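PDB 6JMG: DnaJ homolog subfamily C member 27-A from Xenopus laevis, which binds GTP with magnesium as a Rab-like small GTPase that also carries a DnaJ domain, and is possibly involved in regulating the MEK/ERK pathway. Local coordinates for residues 134-139 with 167-172; 140-145 with 160-165. One frame throughout, in Å; residues are numbered along the deposited sequence.

Interaction 1: 134-139 with 167-172. With GTP (guanosine-5'-triphosphate), chain C.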
loop_
_atom_site.group_PDB
_atom_site.type_symbol
_atom_site.label_atom_id
_atom_site.label_comp_id
_atom_site.label_asym_id
_atom_site.label_seq_id
_atom_site.Cartn_x
_atom_site.Cartn_y
_atom_site.Cartn_z
ATOM N N ASN A 134 9.883 -7.993 13.594
ATOM C CA ASN A 134 11.311 -8.116 13.806
ATOM C C ASN A 134 11.637 -8.495 15.241
ATOM O O ASN A 134 10.811 -8.352 16.146
ATOM C CB ASN A 134 12.018 -6.814 13.449
ATOM C CG ASN A 134 13.493 -7.012 13.222
ATOM O OD1 ASN A 134 13.915 -8.022 12.639
ATOM N ND2 ASN A 134 14.296 -6.059 13.691
ATOM N N LYS A 135 12.874 -8.983 15.424
ATOM C CA LYS A 135 13.450 -9.341 16.726
ATOM C C LYS A 135 12.830 -10.612 17.308
ATOM O O LYS A 135 12.734 -10.754 18.529
ATOM C CB LYS A 135 13.336 -8.202 17.747
ATOM C CG LYS A 135 13.827 -6.857 17.270
ATOM C CD LYS A 135 14.072 -5.939 18.436
ATOM C CE LYS A 135 14.656 -4.633 17.981
ATOM N NZ LYS A 135 14.521 -3.586 19.013
ATOM N N ILE A 136 12.451 -11.557 16.440
ATOM C CA ILE A 136 11.933 -12.841 16.879
ATOM C C ILE A 136 12.969 -13.630 17.683
ATOM O O ILE A 136 12.617 -14.587 18.378
ATOM C CB ILE A 136 11.440 -13.658 15.668
ATOM C CG1 ILE A 136 12.540 -13.825 14.625
ATOM C CG2 ILE A 136 10.238 -12.998 15.036
ATOM C CD1 ILE A 136 12.059 -14.613 13.400
ATOM N N ASP A 137 14.244 -13.266 17.578
ATOM C CA ASP A 137 15.317 -13.930 18.313
ATOM C C ASP A 137 15.325 -13.595 19.800
ATOM O O ASP A 137 15.989 -14.290 20.575
ATOM C CB ASP A 137 16.667 -13.530 17.728
ATOM C CG ASP A 137 16.958 -12.043 17.919
ATOM O OD1 ASP A 137 16.464 -11.227 17.100
ATOM O OD2 ASP A 137 17.666 -11.694 18.893
ATOM N N SER A 138 14.649 -12.537 20.221
ATOM C CA SER A 138 14.829 -12.085 21.589
ATOM C C SER A 138 14.121 -13.019 22.567
ATOM O O SER A 138 13.039 -13.541 22.282
ATOM C CB SER A 138 14.335 -10.657 21.756
ATOM O OG SER A 138 13.884 -10.468 23.089
ATOM N N THR A 139 14.797 -13.301 23.687
ATOM C CA THR A 139 14.204 -14.100 24.761
ATOM C C THR A 139 12.985 -13.417 25.364
ATOM O O THR A 139 12.090 -14.098 25.887
ATOM C CB THR A 139 15.239 -14.381 25.851
ATOM O OG1 THR A 139 16.039 -13.211 26.071
ATOM C CG2 THR A 139 16.129 -15.520 25.421
ATOM N N SER A 167 20.020 -12.466 14.126
ATOM C CA SER A 167 20.269 -13.839 13.716
ATOM C C SER A 167 20.350 -14.014 12.208
ATOM O O SER A 167 20.913 -15.015 11.744
ATOM C CB SER A 167 19.162 -14.741 14.251
ATOM O OG SER A 167 18.079 -14.798 13.326
ATOM N N GLY A 168 19.753 -13.104 11.443
ATOM C CA GLY A 168 19.604 -13.273 10.013
ATOM C C GLY A 168 18.334 -13.986 9.581
ATOM O O GLY A 168 17.972 -13.903 8.399
ATOM N N GLU A 169 17.619 -14.638 10.505
ATOM C CA GLU A 169 16.415 -15.390 10.147
ATOM C C GLU A 169 15.416 -14.495 9.423
ATOM O O GLU A 169 15.137 -13.375 9.863
ATOM C CB GLU A 169 15.776 -15.957 11.407
ATOM C CG GLU A 169 14.674 -16.982 11.197
ATOM C CD GLU A 169 14.073 -17.441 12.529
ATOM O OE1 GLU A 169 14.711 -17.185 13.577
ATOM O OE2 GLU A 169 12.973 -18.050 12.539
ATOM N N GLY A 170 14.874 -14.999 8.312
ATOM C CA GLY A 170 13.861 -14.294 7.544
ATOM C C GLY A 170 14.365 -13.148 6.683
ATOM O O GLY A 170 13.600 -12.635 5.850
ATOM N N ILE A 171 15.618 -12.724 6.855
ATOM C CA ILE A 171 16.073 -11.497 6.214
ATOM C C ILE A 171 16.192 -11.699 4.709
ATOM O O ILE A 171 15.633 -10.933 3.910
ATOM C CB ILE A 171 17.407 -11.040 6.839
ATOM C CG1 ILE A 171 17.207 -10.614 8.299
ATOM C CG2 ILE A 171 18.028 -9.893 6.055
ATOM C CD1 ILE A 171 16.429 -9.330 8.475
ATOM N N ASN A 172 16.905 -12.743 4.303
ATOM C CA ASN A 172 17.111 -13.014 2.885
ATOM C C ASN A 172 15.809 -13.378 2.191
ATOM O O ASN A 172 15.608 -13.018 1.020
ATOM C CB ASN A 172 18.159 -14.112 2.721
ATOM C CG ASN A 172 19.514 -13.681 3.244
ATOM O OD1 ASN A 172 19.709 -13.540 4.451
ATOM N ND2 ASN A 172 20.442 -13.425 2.338
HETATM P PG GTP C . 15.520 4.497 14.421
HETATM O O1G GTP C . 16.451 4.748 13.255
HETATM O O2G GTP C . 14.076 4.711 14.044
HETATM O O3G GTP C . 15.883 5.433 15.561
HETATM O O3B GTP C . 15.562 2.962 14.932
HETATM P PB GTP C . 15.711 1.700 13.943
HETATM O O1B GTP C . 14.364 1.189 13.505
HETATM O O2B GTP C . 16.559 1.954 12.719
HETATM O O3A GTP C . 16.344 0.578 14.908
HETATM P PA GTP C . 17.838 0.022 14.724
HETATM O O1A GTP C . 18.031 -0.701 13.413
HETATM O O2A GTP C . 18.855 1.116 14.860
HETATM O "O5'" GTP C . 17.889 -0.952 15.985
HETATM C "C5'" GTP C . 17.572 -0.454 17.262
HETATM C "C4'" GTP C . 18.267 -1.346 18.285
HETATM O "O4'" GTP C . 17.683 -2.618 18.212
HETATM C "C3'" GTP C . 19.738 -1.562 18.030
HETATM O "O3'" GTP C . 20.291 -1.653 19.306
HETATM C "C2'" GTP C . 19.862 -2.925 17.391
HETATM O "O2'" GTP C . 21.001 -3.659 17.783
HETATM C "C1'" GTP C . 18.663 -3.620 17.959
HETATM N N9 GTP C . 18.114 -4.599 17.021
HETATM C C8 GTP C . 17.730 -4.378 15.722
HETATM N N7 GTP C . 17.232 -5.543 15.225
HETATM C C5 GTP C . 17.297 -6.489 16.189
HETATM C C6 GTP C . 16.926 -7.824 16.215
HETATM O O6 GTP C . 16.447 -8.366 15.222
HETATM N N1 GTP C . 17.084 -8.549 17.377
HETATM C C2 GTP C . 17.617 -7.965 18.500
HETATM N N2 GTP C . 17.770 -8.700 19.593
HETATM N N3 GTP C . 17.989 -6.632 18.474
HETATM C C4 GTP C . 17.837 -5.910 17.333
#
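Ile136 CD1 sits over one face of the Glu169 carboxylate, 3.6 Å from Glu169 CD and about equally far from its two oxygens. The two side chains cross at about a right angle, Glu169 reaching out as an extended chain with CG anti to the backbone N (chi1 -169°). Beside them Asp137 CB faces Ser167 CB at 4.4 Å, a looser van der Waals touch. The second flat group is the guanine of GTP. Lys135 runs as an extended chain along one face of the base, its CG 3.4 Å from GTP C6, and NZ continues to the sugar, with a weak hydrogen bond to O4' and another bond to Glu26 O. At the edge of the base, the two carboxylate oxygens of Asp137 form a pair of bonds: GTP N1 donates to OD1 at 2.8 Å, nearly straight at 168°, and GTP N2 donates to OD2 at 3.1 Å. Segment 134-139 opens with the NKxD motif of small GTPases, and a type I turn from Lys135 to Ser138 presents the aspartate, which reads both donors of guanine. Asp137 OD1 is also hydrogen-bonded to Ser164. Within segment 167-172, Ser167 OG accepts from Glu169 N at 2.9 Å, forming an ST turn just ahead of Gly170, the N-cap of helix 171-187. Positive phi at both Gly168 and Gly170 favours glycine there.

Interaction 2: 140-145 with 160-165. With GTP (guanosine-5'-triphosphate), chain C.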
loop_
_atom_site.group_PDB
_atom_site.type_symbol
_atom_site.label_atom_id
_atom_site.label_comp_id
_atom_site.label_asym_id
_atom_site.label_seq_id
_atom_site.Cartn_x
_atom_site.Cartn_y
_atom_site.Cartn_z
ATOM N N LYS A 140 12.954 -12.077 25.323
ATOM C CA LYS A 140 11.910 -11.296 25.981
ATOM C C LYS A 140 10.518 -11.716 25.523
ATOM O O LYS A 140 10.323 -12.181 24.398
ATOM C CB LYS A 140 12.128 -9.798 25.703
ATOM C CG LYS A 140 11.365 -8.797 26.612
ATOM C CD LYS A 140 9.937 -8.451 26.117
ATOM C CE LYS A 140 9.240 -7.399 27.007
ATOM N NZ LYS A 140 7.818 -7.761 27.322
ATOM N N HIS A 141 9.574 -11.608 26.455
ATOM C CA HIS A 141 8.151 -11.858 26.276
ATOM C C HIS A 141 7.657 -11.329 24.933
ATOM O O HIS A 141 7.785 -10.136 24.633
ATOM C CB HIS A 141 7.419 -11.181 27.440
ATOM C CG HIS A 141 5.927 -11.129 27.310
ATOM N ND1 HIS A 141 5.177 -12.127 26.725
ATOM C CD2 HIS A 141 5.044 -10.178 27.702
ATOM C CE1 HIS A 141 3.899 -11.792 26.760
ATOM N NE2 HIS A 141 3.793 -10.613 27.347
ATOM N N ARG A 142 7.107 -12.215 24.108
ATOM C CA ARG A 142 6.601 -11.808 22.802
ATOM C C ARG A 142 5.157 -11.350 22.924
ATOM O O ARG A 142 4.313 -12.093 23.428
ATOM C CB ARG A 142 6.696 -12.953 21.798
ATOM C CG ARG A 142 6.514 -12.500 20.372
ATOM C CD ARG A 142 6.363 -13.691 19.486
ATOM N NE ARG A 142 7.017 -13.570 18.188
ATOM C CZ ARG A 142 6.429 -13.796 17.018
ATOM N NH1 ARG A 142 5.153 -14.141 16.957
ATOM N NH2 ARG A 142 7.132 -13.696 15.902
ATOM N N SER A 143 4.867 -10.138 22.441
ATOM C CA SER A 143 3.570 -9.508 22.668
ATOM C C SER A 143 2.691 -9.435 21.425
ATOM O O SER A 143 1.515 -9.094 21.543
ATOM C CB SER A 143 3.762 -8.078 23.199
ATOM O OG SER A 143 4.718 -8.048 24.248
ATOM N N VAL A 144 3.220 -9.741 20.248
ATOM C CA VAL A 144 2.457 -9.787 19.009
ATOM C C VAL A 144 2.701 -11.150 18.387
ATOM O O VAL A 144 3.856 -11.555 18.215
ATOM C CB VAL A 144 2.863 -8.660 18.037
ATOM C CG1 VAL A 144 1.755 -8.414 17.010
ATOM C CG2 VAL A 144 3.218 -7.375 18.811
ATOM N N ASP A 145 1.630 -11.876 18.100
ATOM C CA ASP A 145 1.772 -13.222 17.559
ATOM C C ASP A 145 1.654 -13.209 16.045
ATOM O O ASP A 145 1.207 -12.235 15.432
ATOM C CB ASP A 145 0.750 -14.189 18.169
ATOM C CG ASP A 145 -0.672 -13.702 18.045
ATOM O OD1 ASP A 145 -0.895 -12.462 18.078
ATOM O OD2 ASP A 145 -1.562 -14.577 17.927
ATOM N N TYR A 160 4.329 -10.460 4.514
ATOM C CA TYR A 160 4.567 -10.569 5.948
ATOM C C TYR A 160 5.732 -11.502 6.191
ATOM O O TYR A 160 5.803 -12.584 5.600
ATOM C CB TYR A 160 3.350 -11.091 6.691
ATOM C CG TYR A 160 3.609 -11.316 8.162
ATOM C CD1 TYR A 160 3.505 -10.270 9.075
ATOM C CD2 TYR A 160 3.955 -12.568 8.644
ATOM C CE1 TYR A 160 3.730 -10.478 10.434
ATOM C CE2 TYR A 160 4.185 -12.786 10.009
ATOM C CZ TYR A 160 4.069 -11.741 10.894
ATOM O OH TYR A 160 4.306 -11.947 12.235
ATOM N N PHE A 161 6.648 -11.086 7.056
ATOM C CA PHE A 161 7.794 -11.929 7.358
ATOM C C PHE A 161 8.187 -11.731 8.799
ATOM O O PHE A 161 8.156 -10.611 9.324
ATOM C CB PHE A 161 9.017 -11.629 6.495
ATOM C CG PHE A 161 8.894 -12.095 5.092
ATOM C CD1 PHE A 161 9.315 -13.370 4.745
ATOM C CD2 PHE A 161 8.370 -11.250 4.109
ATOM C CE1 PHE A 161 9.222 -13.810 3.438
ATOM C CE2 PHE A 161 8.267 -11.677 2.806
ATOM C CZ PHE A 161 8.693 -12.964 2.466
ATOM N N GLU A 162 8.554 -12.843 9.418
ATOM C CA GLU A 162 9.203 -12.841 10.707
ATOM C C GLU A 162 10.698 -12.763 10.453
ATOM O O GLU A 162 11.230 -13.476 9.591
ATOM C CB GLU A 162 8.820 -14.104 11.469
ATOM C CG GLU A 162 7.320 -14.182 11.685
ATOM C CD GLU A 162 6.966 -14.694 13.037
ATOM O OE1 GLU A 162 6.089 -14.067 13.674
ATOM O OE2 GLU A 162 7.562 -15.721 13.447
ATOM N N THR A 163 11.359 -11.837 11.138
ATOM C CA THR A 163 12.749 -11.542 10.839
ATOM C C THR A 163 13.506 -11.295 12.125
ATOM O O THR A 163 12.933 -10.928 13.159
ATOM C CB THR A 163 12.947 -10.304 9.936
ATOM O OG1 THR A 163 12.347 -9.156 10.550
ATOM C CG2 THR A 163 12.373 -10.522 8.561
ATOM N N SER A 164 14.820 -11.458 12.012
ATOM C CA SER A 164 15.760 -11.019 13.025
ATOM C C SER A 164 16.982 -10.497 12.303
ATOM O O SER A 164 17.660 -11.247 11.592
ATOM C CB SER A 164 16.150 -12.147 13.993
ATOM O OG SER A 164 17.271 -11.782 14.791
ATOM N N ALA A 165 17.273 -9.219 12.502
ATOM C CA ALA A 165 18.518 -8.695 11.964
ATOM C C ALA A 165 19.713 -9.243 12.723
ATOM O O ALA A 165 20.820 -9.288 12.174
ATOM C CB ALA A 165 18.505 -7.163 12.011
HETATM P PG GTP C . 15.520 4.497 14.421
HETATM O O1G GTP C . 16.451 4.748 13.255
HETATM O O2G GTP C . 14.076 4.711 14.044
HETATM O O3G GTP C . 15.883 5.433 15.561
HETATM O O3B GTP C . 15.562 2.962 14.932
HETATM P PB GTP C . 15.711 1.700 13.943
HETATM O O1B GTP C . 14.364 1.189 13.505
HETATM O O2B GTP C . 16.559 1.954 12.719
HETATM O O3A GTP C . 16.344 0.578 14.908
HETATM P PA GTP C . 17.838 0.022 14.724
HETATM O O1A GTP C . 18.031 -0.701 13.413
HETATM O O2A GTP C . 18.855 1.116 14.860
HETATM O "O5'" GTP C . 17.889 -0.952 15.985
HETATM C "C5'" GTP C . 17.572 -0.454 17.262
HETATM C "C4'" GTP C . 18.267 -1.346 18.285
HETATM O "O4'" GTP C . 17.683 -2.618 18.212
HETATM C "C3'" GTP C . 19.738 -1.562 18.030
HETATM O "O3'" GTP C . 20.291 -1.653 19.306
HETATM C "C2'" GTP C . 19.862 -2.925 17.391
HETATM O "O2'" GTP C . 21.001 -3.659 17.783
HETATM C "C1'" GTP C . 18.663 -3.620 17.959
HETATM N N9 GTP C . 18.114 -4.599 17.021
HETATM C C8 GTP C . 17.730 -4.378 15.722
HETATM N N7 GTP C . 17.232 -5.543 15.225
HETATM C C5 GTP C . 17.297 -6.489 16.189
HETATM C C6 GTP C . 16.926 -7.824 16.215
HETATM O O6 GTP C . 16.447 -8.366 15.222
HETATM N N1 GTP C . 17.084 -8.549 17.377
HETATM C C2 GTP C . 17.617 -7.965 18.500
HETATM N N2 GTP C . 17.770 -8.700 19.593
HETATM N N3 GTP C . 17.989 -6.632 18.474
HETATM C C4 GTP C . 17.837 -5.910 17.333
#
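Arg142 reaches from the loop after strand 128-134 to Glu162 on strand 159-163. Its CB points toward the strand, and CG is anti to the backbone N (chi1 -166°). The side chain packs on Ile136 and Val98, and a bend at chi3, about the CG-CD bond, then turns the guanidinium. CZ lies 3.4 Å from Glu162 OE1, and NH1 approaches Val144 O at an angle too poor for a hydrogen bond. NH2 makes the salt bridge, donating to Glu162 OE1 at 2.5 Å in an almost straight line (177°); the modelled length is very short and not to be taken at face value at this resolution. OE1 lies at the guanidinium edge, near its plane, whereas the carboxylate itself is turned 69° from that plane. OE1 is the bonded oxygen, with OE2 3.2 Å from Arg142 NH2. OE1 also accepts a second bond, from Tyr160 OH at 3.1 Å, through the lone pair directed away from the other carboxylate oxygen. Two donors thus grip OE1 and would be expected to favour the charged carboxylate. The setting is the edge of the sheet of the Ras-like G domain, where strand 159-163 runs parallel to 128-134 and the intervening chain crosses over through helix 146-154. Asp145 occupies the N-cap position of this helix, although its side chain makes no capping bond and pairs instead with Ser147. Further along the chain, Ser164 and Ala165 begin the SAx motif that lines the guanine pocket, and Ala165 N gives a weak hydrogen bond to GTP O6 at 3.0 Å.

Leaving strand 128-134, the chain first supplies segment 134-139, then 140-145, and enters helix 146-154. It returns on strand 159-163, where interaction 2 closes the inner loop, and a few residues later interaction 1 closes the outer one at the start of helix 171-187. The two closures are therefore nested rather than crossed. They touch where the loops meet: Asn134 OD1 lies 2.8 Å from Thr163 OG1, a probable hydrogen bond, and Ile136 packs between Thr163 O and the Arg142 guanidinium. Together they join the ends of the two neighbouring parallel strands to the last helix of the G domain, around the guanine of GTP.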